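Local coordinates for SusD-like protein BACOVA_02651 (Bacteroides ovatus, PDB 5E75) that binds polysaccharide at the cell surface and probably captures xyloglucan before its transport into the periplasm for degradation, at residues A22-L27 / I110-L115; M116-Y121 / N160-A165; Y423-W428 / Q443-R448; V41-G46 / P58-F63. One frame throughout, in Å; residues are numbered along the deposited sequence.

Contact 1: A22-L27 / I110-L115; sequences AATAPL and IAEARL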
loop_
_atom_site.group_PDB
_atom_site.type_symbol
_atom_site.label_atom_id
_atom_site.label_comp_id
_atom_site.label_asym_id
_atom_site.label_seq_id
_atom_site.Cartn_x
_atom_site.Cartn_y
_atom_site.Cartn_z
ATOM N N ALA A 22 6.688 15.774 19.946
ATOM C CA ALA A 22 7.915 15.001 19.785
ATOM C C ALA A 22 7.683 13.530 20.168
ATOM O O ALA A 22 8.286 12.626 19.581
ATOM C CB ALA A 22 9.050 15.622 20.605
ATOM N N ALA A 23 6.795 13.279 21.129
ATOM C CA ALA A 23 6.447 11.921 21.532
ATOM C C ALA A 23 5.512 11.190 20.555
ATOM O O ALA A 23 5.469 9.951 20.529
ATOM C CB ALA A 23 5.833 11.933 22.931
ATOM N N THR A 24 4.749 11.929 19.759
ATOM C CA THR A 24 3.841 11.307 18.805
ATOM C C THR A 24 4.491 11.131 17.418
ATOM O O THR A 24 4.023 10.343 16.603
ATOM C CB THR A 24 2.530 12.106 18.668
ATOM O OG1 THR A 24 2.808 13.417 18.181
ATOM C CG2 THR A 24 1.834 12.213 20.019
ATOM N N ALA A 25 5.576 11.856 17.160
ATOM C CA ALA A 25 6.268 11.759 15.872
ATOM C C ALA A 25 6.655 10.323 15.506
ATOM O O ALA A 25 6.518 9.945 14.352
ATOM C CB ALA A 25 7.479 12.679 15.858
ATOM N N PRO A 26 7.081 9.498 16.475
ATOM C CA PRO A 26 7.452 8.131 16.083
ATOM C C PRO A 26 6.286 7.256 15.585
ATOM O O PRO A 26 6.536 6.193 15.000
ATOM C CB PRO A 26 8.053 7.541 17.364
ATOM C CG PRO A 26 8.475 8.733 18.188
ATOM C CD PRO A 26 7.458 9.783 17.876
ATOM N N LEU A 27 5.040 7.679 15.791
ATOM C CA LEU A 27 3.899 6.982 15.180
ATOM C C LEU A 27 3.957 6.957 13.658
ATOM O O LEU A 27 3.288 6.147 13.022
ATOM C CB LEU A 27 2.581 7.637 15.599
ATOM C CG LEU A 27 2.136 7.480 17.048
ATOM C CD1 LEU A 27 0.964 8.402 17.333
ATOM C CD2 LEU A 27 1.760 6.035 17.353
ATOM N N ILE A 110 -4.128 11.935 20.695
ATOM C CA ILE A 110 -4.978 10.753 20.756
ATOM C C ILE A 110 -5.499 10.424 19.364
ATOM O O ILE A 110 -5.539 9.253 18.973
ATOM C CB ILE A 110 -6.146 10.936 21.747
ATOM C CG1 ILE A 110 -5.588 11.057 23.171
ATOM C CG2 ILE A 110 -7.116 9.759 21.673
ATOM C CD1 ILE A 110 -6.606 11.614 24.187
ATOM N N ALA A 111 -5.887 11.447 18.612
ATOM C CA ALA A 111 -6.414 11.226 17.263
ATOM C C ALA A 111 -5.366 10.634 16.322
ATOM O O ALA A 111 -5.684 9.752 15.526
ATOM C CB ALA A 111 -6.973 12.527 16.685
ATOM N N GLU A 112 -4.120 11.109 16.399
ATOM C CA GLU A 112 -3.075 10.543 15.556
ATOM C C GLU A 112 -2.817 9.094 15.942
ATOM O O GLU A 112 -2.651 8.238 15.063
ATOM C CB GLU A 112 -1.800 11.363 15.681
ATOM C CG GLU A 112 -1.903 12.746 15.075
ATOM C CD GLU A 112 -0.642 13.547 15.316
ATOM O OE1 GLU A 112 -0.360 13.899 16.481
ATOM O OE2 GLU A 112 0.112 13.775 14.359
ATOM N N ALA A 113 -2.780 8.806 17.241
ATOM C CA ALA A 113 -2.590 7.446 17.727
ATOM C C ALA A 113 -3.722 6.553 17.213
ATOM O O ALA A 113 -3.466 5.476 16.680
ATOM C CB ALA A 113 -2.541 7.429 19.238
ATOM N N ARG A 114 -4.969 6.995 17.356
ATOM C CA ARG A 114 -6.093 6.163 16.951
ATOM C C ARG A 114 -6.158 6.006 15.424
ATOM O O ARG A 114 -6.531 4.944 14.923
ATOM C CB ARG A 114 -7.404 6.707 17.518
ATOM C CG ARG A 114 -7.427 6.636 19.036
ATOM C CD ARG A 114 -8.789 6.961 19.639
ATOM N NE ARG A 114 -9.767 5.915 19.368
ATOM C CZ ARG A 114 -10.989 5.881 19.886
ATOM N NH1 ARG A 114 -11.392 6.834 20.718
ATOM N NH2 ARG A 114 -11.805 4.884 19.577
ATOM N N LEU A 115 -5.755 7.028 14.678
ATOM C CA LEU A 115 -5.671 6.902 13.219
ATOM C C LEU A 115 -4.678 5.823 12.830
ATOM O O LEU A 115 -4.956 4.994 11.956
ATOM C CB LEU A 115 -5.274 8.243 12.592
ATOM C CG LEU A 115 -4.989 8.268 11.080
ATOM C CD1 LEU A 115 -6.194 7.791 10.301
ATOM C CD2 LEU A 115 -4.560 9.653 10.568
#
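In the helical, TPR-related scaffold of this SusD-family protein, the end of helix 17-24 and the 3-10 turn 25-27 lie against the long helix 103-125, where Leu27 reaches Ala113 and Thr24 faces Glu112. Leu27 CD1 comes down on the backbone of the long helix, 3.7 Å from Ala113 CA, and stands 4.1 Å from Ala113 CB. With only a methyl at that position, the leucine branch can come in close to the helix backbone. The turn that presents it is closed by Leu27 N bonding to Thr24 O at 3.0 Å. One turn back, the Thr24 and Glu112 side chains cross at about a right angle, and Thr24 OG1 and Glu112 OE1 stay 3.6 Å apart. What joins them is Arg177, whose NH1 bonds to Thr24 OG1 and forms a salt bridge with Glu112 OE2; Tyr28 OH gives that same carboxylate oxygen a further partner. Glu112 gets there because its CG lies anti to the carbonyl carbon (chi1 -69°) and the chain runs on extended, carrying a buried carboxylate out to the guanidinium. Helix 70-95 packs on the same turn, Val89 against Thr24 and Met85 against Leu27.

Contact 2: M116-Y121 / N160-A165; sequences MRACAY and NDLNYA. With EDO (1,2-ethanediol), chain C.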
loop_
_atom_site.group_PDB
_atom_site.type_symbol
_atom_site.label_atom_id
_atom_site.label_comp_id
_atom_site.label_asym_id
_atom_site.label_seq_id
_atom_site.Cartn_x
_atom_site.Cartn_y
_atom_site.Cartn_z
ATOM N N MET A 116 -3.508 5.825 13.455
ATOM C CA MET A 116 -2.497 4.834 13.114
ATOM C C MET A 116 -2.928 3.447 13.546
ATOM O O MET A 116 -2.724 2.477 12.809
ATOM C CB MET A 116 -1.133 5.186 13.701
ATOM C CG MET A 116 -0.536 6.440 13.125
ATOM S SD MET A 116 -0.261 6.303 11.364
ATOM C CE MET A 116 0.592 7.837 11.032
ATOM N N ARG A 117 -3.544 3.330 14.714
ATOM C CA ARG A 117 -4.051 2.049 15.177
ATOM C C ARG A 117 -5.095 1.499 14.201
ATOM O O ARG A 117 -5.096 0.303 13.880
ATOM C CB ARG A 117 -4.640 2.212 16.582
ATOM C CG ARG A 117 -5.063 0.907 17.245
ATOM C CD ARG A 117 -5.391 1.082 18.708
ATOM N NE ARG A 117 -6.590 1.850 18.937
ATOM C CZ ARG A 117 -6.996 2.237 20.145
ATOM N NH1 ARG A 117 -6.296 1.926 21.235
ATOM N NH2 ARG A 117 -8.115 2.919 20.259
ATOM N N ALA A 118 -5.957 2.374 13.705
ATOM C CA ALA A 118 -6.956 1.990 12.721
ATOM C C ALA A 118 -6.303 1.499 11.444
ATOM O O ALA A 118 -6.700 0.477 10.892
ATOM C CB ALA A 118 -7.899 3.156 12.418
ATOM N N CYS A 119 -5.306 2.223 10.956
ATOM C CA CYS A 119 -4.618 1.778 9.764
ATOM C C CYS A 119 -3.958 0.421 9.933
ATOM O O CYS A 119 -4.026 -0.418 9.034
ATOM C CB CYS A 119 -3.580 2.804 9.318
ATOM S SG CYS A 119 -4.274 4.362 8.662
ATOM N N ALA A 120 -3.290 0.202 11.050
ATOM C CA ALA A 120 -2.656 -1.073 11.315
ATOM C C ALA A 120 -3.676 -2.209 11.320
ATOM O O ALA A 120 -3.456 -3.232 10.683
ATOM C CB ALA A 120 -1.883 -1.015 12.628
ATOM N N TYR A 121 -4.785 -2.026 12.026
ATOM C CA TYR A 121 -5.810 -3.062 12.067
ATOM C C TYR A 121 -6.452 -3.267 10.698
ATOM O O TYR A 121 -6.791 -4.387 10.350
ATOM C CB TYR A 121 -6.862 -2.804 13.160
ATOM C CG TYR A 121 -6.443 -3.296 14.518
ATOM C CD1 TYR A 121 -6.180 -4.634 14.734
ATOM C CD2 TYR A 121 -6.277 -2.427 15.590
ATOM C CE1 TYR A 121 -5.777 -5.106 15.964
ATOM C CE2 TYR A 121 -5.880 -2.895 16.831
ATOM C CZ TYR A 121 -5.631 -4.232 17.021
ATOM O OH TYR A 121 -5.221 -4.694 18.265
ATOM N N ASN A 160 -14.489 2.994 14.913
ATOM C CA ASN A 160 -14.525 3.819 16.113
ATOM C C ASN A 160 -13.282 4.703 16.213
ATOM O O ASN A 160 -13.368 5.891 16.551
ATOM C CB ASN A 160 -14.627 2.952 17.373
ATOM C CG ASN A 160 -15.981 2.283 17.533
ATOM O OD1 ASN A 160 -16.936 2.563 16.794
ATOM N ND2 ASN A 160 -16.058 1.363 18.493
ATOM N N ASP A 161 -12.126 4.130 15.913
ATOM C CA ASP A 161 -10.875 4.875 15.941
ATOM C C ASP A 161 -10.892 5.993 14.893
ATOM O O ASP A 161 -10.508 7.139 15.177
ATOM C CB ASP A 161 -9.673 3.968 15.658
ATOM C CG ASP A 161 -9.145 3.249 16.884
ATOM O OD1 ASP A 161 -9.583 3.553 18.023
ATOM O OD2 ASP A 161 -8.269 2.385 16.718
ATOM N N LEU A 162 -11.335 5.673 13.684
ATOM C CA LEU A 162 -11.404 6.683 12.647
ATOM C C LEU A 162 -12.407 7.793 12.963
ATOM O O LEU A 162 -12.164 8.960 12.630
ATOM C CB LEU A 162 -11.711 6.030 11.298
ATOM C CG LEU A 162 -10.559 5.176 10.769
ATOM C CD1 LEU A 162 -11.010 4.341 9.589
ATOM C CD2 LEU A 162 -9.372 6.030 10.386
ATOM N N ASN A 163 -13.529 7.447 13.588
ATOM C CA ASN A 163 -14.514 8.466 13.986
ATOM C C ASN A 163 -13.864 9.484 14.913
ATOM O O ASN A 163 -14.046 10.676 14.737
ATOM C CB ASN A 163 -15.737 7.849 14.685
ATOM C CG ASN A 163 -16.690 7.155 13.730
ATOM O OD1 ASN A 163 -16.703 7.422 12.530
ATOM N ND2 ASN A 163 -17.529 6.284 14.276
ATOM N N TYR A 164 -13.095 9.005 15.883
ATOM C CA TYR A 164 -12.437 9.917 16.804
ATOM C C TYR A 164 -11.469 10.807 16.039
ATOM O O TYR A 164 -11.399 12.012 16.273
ATOM C CB TYR A 164 -11.713 9.164 17.919
ATOM C CG TYR A 164 -11.134 10.095 18.967
ATOM C CD1 TYR A 164 -9.887 10.703 18.787
ATOM C CD2 TYR A 164 -11.839 10.396 20.132
ATOM C CE1 TYR A 164 -9.368 11.579 19.733
ATOM C CE2 TYR A 164 -11.307 11.267 21.089
ATOM C CZ TYR A 164 -10.076 11.843 20.870
ATOM O OH TYR A 164 -9.527 12.710 21.774
ATOM N N ALA A 165 -10.714 10.230 15.109
ATOM C CA ALA A 165 -9.742 11.012 14.364
ATOM C C ALA A 165 -10.411 12.041 13.452
ATOM O O ALA A 165 -9.916 13.156 13.309
ATOM C CB ALA A 165 -8.821 10.100 13.555
HETATM C C1 EDO C . -5.583 2.020 4.563
HETATM O O1 EDO C . -5.521 1.287 3.343
HETATM C C2 EDO C . -4.447 1.617 5.495
HETATM O O2 EDO C . -4.798 0.470 6.272
#
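Arg117 of helix 103-125 meets Asp161 of helix 151-168 in a two-pronged salt bridge, where the helices run antiparallel as neighbours in the TPR-like helical scaffold. The segment axes come within 8.8 Å at 149°. The arginine CG is anti to the backbone N (chi1 -173°), and a bend at chi3 turns the guanidinium side-on to the carboxylate. Its NE donates to Asp161 OD2 at 2.8 Å and its NH2 to Asp161 OD1 at 2.7 Å, the latter almost perfectly straight at 179°. Both oxygens are met on their syn sides, and the two flat groups are nearly coplanar, a two-bond pairing that should limit rotation of both. Asp161 OD1 also takes a salt bridge from Arg114, one turn before Arg117 on helix 103-125; this buried carboxylate therefore sits between two arginines and would probably ease the closeness of their positive charges. Arg117 NH1, on the far branch, bonds to Asn87 of helix 70-95. Next along, Ala118 points at the partner helix, and its small CB fits between Asp161 CB at 3.8 Å and Leu162 CG at 3.7 Å. Cys119 turns its carbonyl to a 1,2-ethanediol, probably from the crystallisation liquor, which also bonds to Arg126: its O2 donates to Cys119 O at 3.0 Å.

Contact 3: Y423-W428 / Q443-R448; sequences YDMVTW and QWRGYR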
loop_
_atom_site.group_PDB
_atom_site.type_symbol
_atom_site.label_atom_id
_atom_site.label_comp_id
_atom_site.label_asym_id
_atom_site.label_seq_id
_atom_site.Cartn_x
_atom_site.Cartn_y
_atom_site.Cartn_z
ATOM N N TYR A 423 -4.098 -5.613 -0.687
ATOM C CA TYR A 423 -5.157 -5.367 0.288
ATOM C C TYR A 423 -6.480 -5.102 -0.411
ATOM O O TYR A 423 -7.531 -5.553 0.052
ATOM C CB TYR A 423 -4.775 -4.194 1.208
ATOM C CG TYR A 423 -3.490 -4.430 1.982
ATOM C CD1 TYR A 423 -3.488 -5.302 3.046
ATOM C CD2 TYR A 423 -2.311 -3.740 1.698
ATOM C CE1 TYR A 423 -2.348 -5.523 3.789
ATOM C CE2 TYR A 423 -1.144 -3.994 2.408
ATOM C CZ TYR A 423 -1.189 -4.881 3.458
ATOM O OH TYR A 423 -0.096 -5.161 4.259
ATOM N N ASP A 424 -6.438 -4.377 -1.524
ATOM C CA ASP A 424 -7.635 -4.133 -2.313
ATOM C C ASP A 424 -8.168 -5.439 -2.916
ATOM O O ASP A 424 -9.379 -5.640 -2.974
ATOM C CB ASP A 424 -7.366 -3.141 -3.436
ATOM C CG ASP A 424 -7.050 -1.769 -2.943
ATOM O OD1 ASP A 424 -7.370 -1.468 -1.790
ATOM O OD2 ASP A 424 -6.510 -0.990 -3.760
ATOM N N MET A 425 -7.280 -6.321 -3.360
ATOM C CA MET A 425 -7.700 -7.603 -3.918
ATOM C C MET A 425 -8.367 -8.491 -2.862
ATOM O O MET A 425 -9.317 -9.203 -3.187
ATOM C CB MET A 425 -6.538 -8.330 -4.589
ATOM C CG MET A 425 -6.130 -7.692 -5.882
ATOM S SD MET A 425 -4.671 -8.453 -6.575
ATOM C CE MET A 425 -4.522 -7.523 -8.107
ATOM N N VAL A 426 -7.896 -8.458 -1.614
ATOM C CA VAL A 426 -8.557 -9.222 -0.556
ATOM C C VAL A 426 -9.966 -8.683 -0.304
ATOM O O VAL A 426 -10.919 -9.463 -0.153
ATOM C CB VAL A 426 -7.725 -9.242 0.749
ATOM C CG1 VAL A 426 -8.474 -9.952 1.853
ATOM C CG2 VAL A 426 -6.376 -9.914 0.487
ATOM N N THR A 427 -10.104 -7.356 -0.256
ATOM C CA THR A 427 -11.424 -6.748 -0.121
ATOM C C THR A 427 -12.370 -7.226 -1.230
ATOM O O THR A 427 -13.508 -7.607 -0.968
ATOM C CB THR A 427 -11.337 -5.220 -0.110
ATOM O OG1 THR A 427 -10.665 -4.812 1.080
ATOM C CG2 THR A 427 -12.711 -4.578 -0.129
ATOM N N TRP A 428 -11.902 -7.200 -2.471
ATOM C CA TRP A 428 -12.723 -7.668 -3.578
ATOM C C TRP A 428 -13.048 -9.163 -3.454
ATOM O O TRP A 428 -14.165 -9.577 -3.780
ATOM C CB TRP A 428 -12.057 -7.349 -4.932
ATOM C CG TRP A 428 -12.048 -5.898 -5.283
ATOM C CD1 TRP A 428 -13.061 -4.979 -5.096
ATOM C CD2 TRP A 428 -10.981 -5.180 -5.909
ATOM N NE1 TRP A 428 -12.672 -3.742 -5.557
ATOM C CE2 TRP A 428 -11.400 -3.840 -6.055
ATOM C CE3 TRP A 428 -9.700 -5.541 -6.347
ATOM C CZ2 TRP A 428 -10.580 -2.871 -6.622
ATOM C CZ3 TRP A 428 -8.886 -4.583 -6.890
ATOM C CH2 TRP A 428 -9.327 -3.258 -7.022
ATOM N N GLN A 443 -3.835 -14.671 -13.713
ATOM C CA GLN A 443 -2.772 -13.666 -13.681
ATOM C C GLN A 443 -1.417 -14.221 -14.122
ATOM O O GLN A 443 -0.438 -13.503 -14.156
ATOM C CB GLN A 443 -2.655 -13.064 -12.280
ATOM C CG GLN A 443 -3.738 -12.064 -11.950
ATOM C CD GLN A 443 -3.545 -11.473 -10.572
ATOM O OE1 GLN A 443 -3.940 -12.060 -9.568
ATOM N NE2 GLN A 443 -2.908 -10.314 -10.512
ATOM N N TRP A 444 -1.366 -15.509 -14.438
ATOM C CA TRP A 444 -0.116 -16.159 -14.864
ATOM C C TRP A 444 0.977 -15.950 -13.820
ATOM O O TRP A 444 2.123 -15.635 -14.142
ATOM C CB TRP A 444 0.357 -15.644 -16.231
ATOM C CG TRP A 444 -0.519 -16.039 -17.398
ATOM C CD1 TRP A 444 -1.847 -15.782 -17.550
ATOM C CD2 TRP A 444 -0.104 -16.733 -18.582
ATOM N NE1 TRP A 444 -2.289 -16.275 -18.760
ATOM C CE2 TRP A 444 -1.238 -16.867 -19.403
ATOM C CE3 TRP A 444 1.116 -17.258 -19.021
ATOM C CZ2 TRP A 444 -1.187 -17.502 -20.645
ATOM C CZ3 TRP A 444 1.159 -17.891 -20.259
ATOM C CH2 TRP A 444 0.016 -18.007 -21.048
ATOM N N ARG A 445 0.603 -16.110 -12.562
ATOM C CA ARG A 445 1.533 -15.881 -11.469
ATOM C C ARG A 445 2.707 -16.854 -11.530
ATOM O O ARG A 445 2.528 -18.059 -11.686
ATOM C CB ARG A 445 0.806 -16.006 -10.129
ATOM C CG ARG A 445 -0.113 -14.838 -9.830
ATOM C CD ARG A 445 -1.182 -15.208 -8.820
ATOM N NE ARG A 445 -1.968 -14.037 -8.406
ATOM C CZ ARG A 445 -1.639 -13.213 -7.408
ATOM N NH1 ARG A 445 -0.549 -13.440 -6.687
ATOM N NH2 ARG A 445 -2.436 -12.192 -7.117
ATOM N N GLY A 446 3.912 -16.306 -11.419
ATOM C CA GLY A 446 5.127 -17.112 -11.461
ATOM C C GLY A 446 5.710 -17.283 -12.852
ATOM O O GLY A 446 6.852 -17.726 -12.976
ATOM N N TYR A 447 4.940 -16.958 -13.884
ATOM C CA TYR A 447 5.486 -16.898 -15.237
ATOM C C TYR A 447 6.239 -15.594 -15.398
ATOM O O TYR A 447 5.775 -14.542 -14.973
ATOM C CB TYR A 447 4.386 -16.941 -16.291
ATOM C CG TYR A 447 3.779 -18.289 -16.529
ATOM C CD1 TYR A 447 2.859 -18.824 -15.643
ATOM C CD2 TYR A 447 4.111 -19.020 -17.661
ATOM C CE1 TYR A 447 2.295 -20.070 -15.872
ATOM C CE2 TYR A 447 3.553 -20.252 -17.899
ATOM C CZ TYR A 447 2.653 -20.776 -17.002
ATOM O OH TYR A 447 2.098 -22.007 -17.259
ATOM N N ARG A 448 7.405 -15.668 -16.014
ATOM C CA ARG A 448 8.239 -14.500 -16.265
ATOM C C ARG A 448 8.901 -14.797 -17.597
ATOM O O ARG A 448 8.718 -15.881 -18.148
ATOM C CB ARG A 448 9.270 -14.318 -15.153
ATOM C CG ARG A 448 10.143 -15.540 -14.970
ATOM C CD ARG A 448 10.932 -15.511 -13.698
ATOM N NE ARG A 448 11.480 -16.826 -13.368
ATOM C CZ ARG A 448 12.714 -17.231 -13.666
ATOM N NH1 ARG A 448 13.553 -16.430 -14.315
ATOM N NH2 ARG A 448 13.111 -18.447 -13.310
#
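Gln443 OE1, close to where the methyl end of Met425 meets the amide, is gripped by two nitrogens of Arg445: NH2 at 2.9 Å from Gln443 OE1 and NE at 3.0 Å from the same atom. Both donors come from one face of the amide, NH2 tilted from the carbonyl plane and NE well above it, and both bonds are bent, with N-H...O angles near 140°. The other end of the amide is held too, Gln443 NE2 bonding to Asp287 and to Ala48 O. Helix 421-431 contributes Met425, which is extended beyond CG (chi2 174°); this pushes its CE to 4.0 Å from Gln443 NE2, the two side chains approaching from opposite directions. Met425 SD lies at the edge of the Arg445 guanidinium, near its plane and 4.4 Å from Arg445 NH2. Phe440 of helix 433-441 touches both Met425 and Arg445, and Arg412 of helix 404-415 touches both Met425 and Gln443. In the SusD-family region, the contact thus ties helix 421-431 to the loop after helix 433-441, which folds through a type II turn from Trp444 to Tyr447 with Gly446 at positive phi. A leucine in place of Gln443 would probably leave Asp287 without this amide donor and Arg445 NE without its acceptor, the guanidinium then being held less firmly. Arg445 NH1 bonds to Val61 O and Arg47 O, so carbonyl oxygens of three residues face this buried guanidinium, and their dipoles are likely to help stabilise its positive charge.

Contact 4: V41-G46 / P58-F63; sequences VPIGSG and PQFVTF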
loop_
_atom_site.group_PDB
_atom_site.type_symbol
_atom_site.label_atom_id
_atom_site.label_comp_id
_atom_site.label_asym_id
_atom_site.label_seq_id
_atom_site.Cartn_x
_atom_site.Cartn_y
_atom_site.Cartn_z
ATOM N N VAL A 41 6.876 -5.287 1.088
ATOM C CA VAL A 41 7.062 -5.541 -0.346
ATOM C C VAL A 41 6.347 -6.825 -0.818
ATOM O O VAL A 41 5.507 -6.759 -1.705
ATOM C CB VAL A 41 8.565 -5.533 -0.701
ATOM C CG1 VAL A 41 8.816 -5.924 -2.158
ATOM C CG2 VAL A 41 9.171 -4.163 -0.406
ATOM N N PRO A 42 6.660 -7.988 -0.215
ATOM C CA PRO A 42 5.970 -9.198 -0.687
ATOM C C PRO A 42 4.490 -9.231 -0.326
ATOM O O PRO A 42 3.710 -9.776 -1.093
ATOM C CB PRO A 42 6.725 -10.334 0.015
ATOM C CG PRO A 42 7.385 -9.673 1.199
ATOM C CD PRO A 42 7.769 -8.320 0.700
ATOM N N ILE A 43 4.082 -8.661 0.797
ATOM C CA ILE A 43 2.676 -8.733 1.174
ATOM C C ILE A 43 1.833 -7.730 0.387
ATOM O O ILE A 43 0.807 -8.091 -0.193
ATOM C CB ILE A 43 2.484 -8.533 2.688
ATOM C CG1 ILE A 43 3.158 -9.681 3.456
ATOM C CG2 ILE A 43 1.007 -8.480 3.018
ATOM C CD1 ILE A 43 3.106 -9.518 4.981
ATOM N N GLY A 44 2.249 -6.473 0.334
ATOM C CA GLY A 44 1.415 -5.452 -0.283
ATOM C C GLY A 44 1.431 -5.456 -1.807
ATOM O O GLY A 44 0.399 -5.214 -2.453
ATOM N N SER A 45 2.611 -5.707 -2.384
ATOM C CA SER A 45 2.807 -5.673 -3.839
ATOM C C SER A 45 3.021 -7.051 -4.470
ATOM O O SER A 45 2.396 -7.378 -5.480
ATOM C CB SER A 45 3.956 -4.733 -4.226
ATOM O OG SER A 45 3.512 -3.391 -4.288
ATOM N N GLY A 46 3.900 -7.858 -3.885
ATOM C CA GLY A 46 4.174 -9.171 -4.450
ATOM C C GLY A 46 2.921 -10.023 -4.556
ATOM O O GLY A 46 2.627 -10.628 -5.582
ATOM N N PRO A 58 9.021 -15.605 -3.774
ATOM C CA PRO A 58 8.062 -15.932 -4.839
ATOM C C PRO A 58 6.794 -16.588 -4.300
ATOM O O PRO A 58 5.733 -16.521 -4.933
ATOM C CB PRO A 58 8.839 -16.916 -5.716
ATOM C CG PRO A 58 9.851 -17.506 -4.820
ATOM C CD PRO A 58 10.273 -16.384 -3.921
ATOM N N GLN A 59 6.913 -17.220 -3.138
ATOM C CA GLN A 59 5.781 -17.926 -2.555
ATOM C C GLN A 59 4.594 -17.004 -2.274
ATOM O O GLN A 59 3.460 -17.464 -2.248
ATOM C CB GLN A 59 6.174 -18.675 -1.273
ATOM C CG GLN A 59 6.735 -17.807 -0.157
ATOM C CD GLN A 59 8.238 -17.592 -0.242
ATOM O OE1 GLN A 59 8.858 -17.826 -1.276
ATOM N NE2 GLN A 59 8.830 -17.151 0.864
ATOM N N PHE A 60 4.851 -15.720 -2.048
ATOM C CA PHE A 60 3.764 -14.779 -1.839
ATOM C C PHE A 60 2.951 -14.552 -3.102
ATOM O O PHE A 60 1.735 -14.341 -3.048
ATOM C CB PHE A 60 4.277 -13.455 -1.253
ATOM C CG PHE A 60 4.554 -13.549 0.202
ATOM C CD1 PHE A 60 5.736 -14.097 0.648
ATOM C CD2 PHE A 60 3.594 -13.166 1.138
ATOM C CE1 PHE A 60 5.978 -14.232 1.993
ATOM C CE2 PHE A 60 3.835 -13.300 2.486
ATOM C CZ PHE A 60 5.017 -13.829 2.911
ATOM N N VAL A 61 3.622 -14.628 -4.244
ATOM C CA VAL A 61 2.995 -14.453 -5.545
ATOM C C VAL A 61 2.257 -15.722 -5.983
ATOM O O VAL A 61 1.203 -15.661 -6.620
ATOM C CB VAL A 61 4.030 -14.077 -6.630
ATOM C CG1 VAL A 61 3.322 -13.702 -7.938
ATOM C CG2 VAL A 61 4.915 -12.934 -6.168
ATOM N N THR A 62 2.830 -16.880 -5.668
ATOM C CA THR A 62 2.290 -18.145 -6.152
ATOM C C THR A 62 1.402 -18.872 -5.137
ATOM O O THR A 62 0.916 -19.966 -5.397
ATOM C CB THR A 62 3.422 -19.079 -6.608
ATOM O OG1 THR A 62 4.222 -19.437 -5.473
ATOM C CG2 THR A 62 4.295 -18.389 -7.644
ATOM N N PHE A 63 1.163 -18.241 -3.992
ATOM C CA PHE A 63 0.295 -18.790 -2.946
ATOM C C PHE A 63 0.834 -20.083 -2.337
ATOM O O PHE A 63 0.116 -21.079 -2.200
ATOM C CB PHE A 63 -1.155 -18.945 -3.429
ATOM C CG PHE A 63 -1.838 -17.637 -3.689
ATOM C CD1 PHE A 63 -2.489 -16.969 -2.665
ATOM C CD2 PHE A 63 -1.806 -17.061 -4.940
ATOM C CE1 PHE A 63 -3.100 -15.756 -2.885
ATOM C CE2 PHE A 63 -2.429 -15.849 -5.189
ATOM C CZ PHE A 63 -3.071 -15.185 -4.153
#
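Pro42 CB sits over one face of the Phe60 ring, 4.2 Å from its centroid and 24° off the ring normal, a CH-pi contact offset toward the rim. Farther round the ring, Ile43 CG1 approaches Phe60 CE2 obliquely at 3.8 Å. The root of the aromatic side chain is covered as well, with Phe60 CB 3.7 Å from Pro42 O. At the other end of the contact Val61 CG2 lies 3.3 Å from Gly46 O, in a rotamer (chi1 -172°) that sets CG2 anti to its own carbonyl carbon and against that oxygen. Glycine suits position 46, since a CB there would run into Pro42 O as well as point at the partner helix. These residues are set out by helix 40-46 and the weakly bonded helix at about 58-62, whose segment axes are 9.1 Å apart at 35°. The first ends in a wider pi-type turn in which Val41 O accepts from both Ser45 N and Gly46 N, the latter at 2.9 Å. After the second, Phe63, with positive phi, leaves the helical conformation. Beyond them, helix 70-95 brings Asn71 against both Pro42 and Phe60 and Ala75 against Ile43, while Tyr52 of the short strand 51-52 packs on Val61. An alanine at Phe60 would probably open a gap beside Pro42 and Ile43 and remove the side chain that Asn71 touches. The helix pair is thus held across its interface by dispersion and CH-pi contacts, whereas polar bonds lie within the segments, such as those to Val41 O, or run outward, as from Ser45 OG to Asp50.

How the contacts relate
The four contacts form two touching pairs. Contacts 1 and 2 follow one another on helix 103-125, with centres 11 Å apart, and are joined through Arg114 and by Leu115 packing on Leu162. Contacts 3 and 4 have centres 9 Å apart and join the two sequence-family regions through Arg445 and through Tyr423, which packs on Ile43 and Gly44. Contact 4 is nested along the chain inside the loop closed by contact 1, yet their centres are 30 Å apart. The nearest atoms of contacts 2 and 3 are about 7 Å apart. The side chains of Gln443 and Val61 each lie about 4 Å from a bound molecule, di(hydroxyethyl)ether and 1,2-ethanediol respectively, both probably from the crystallisation liquor.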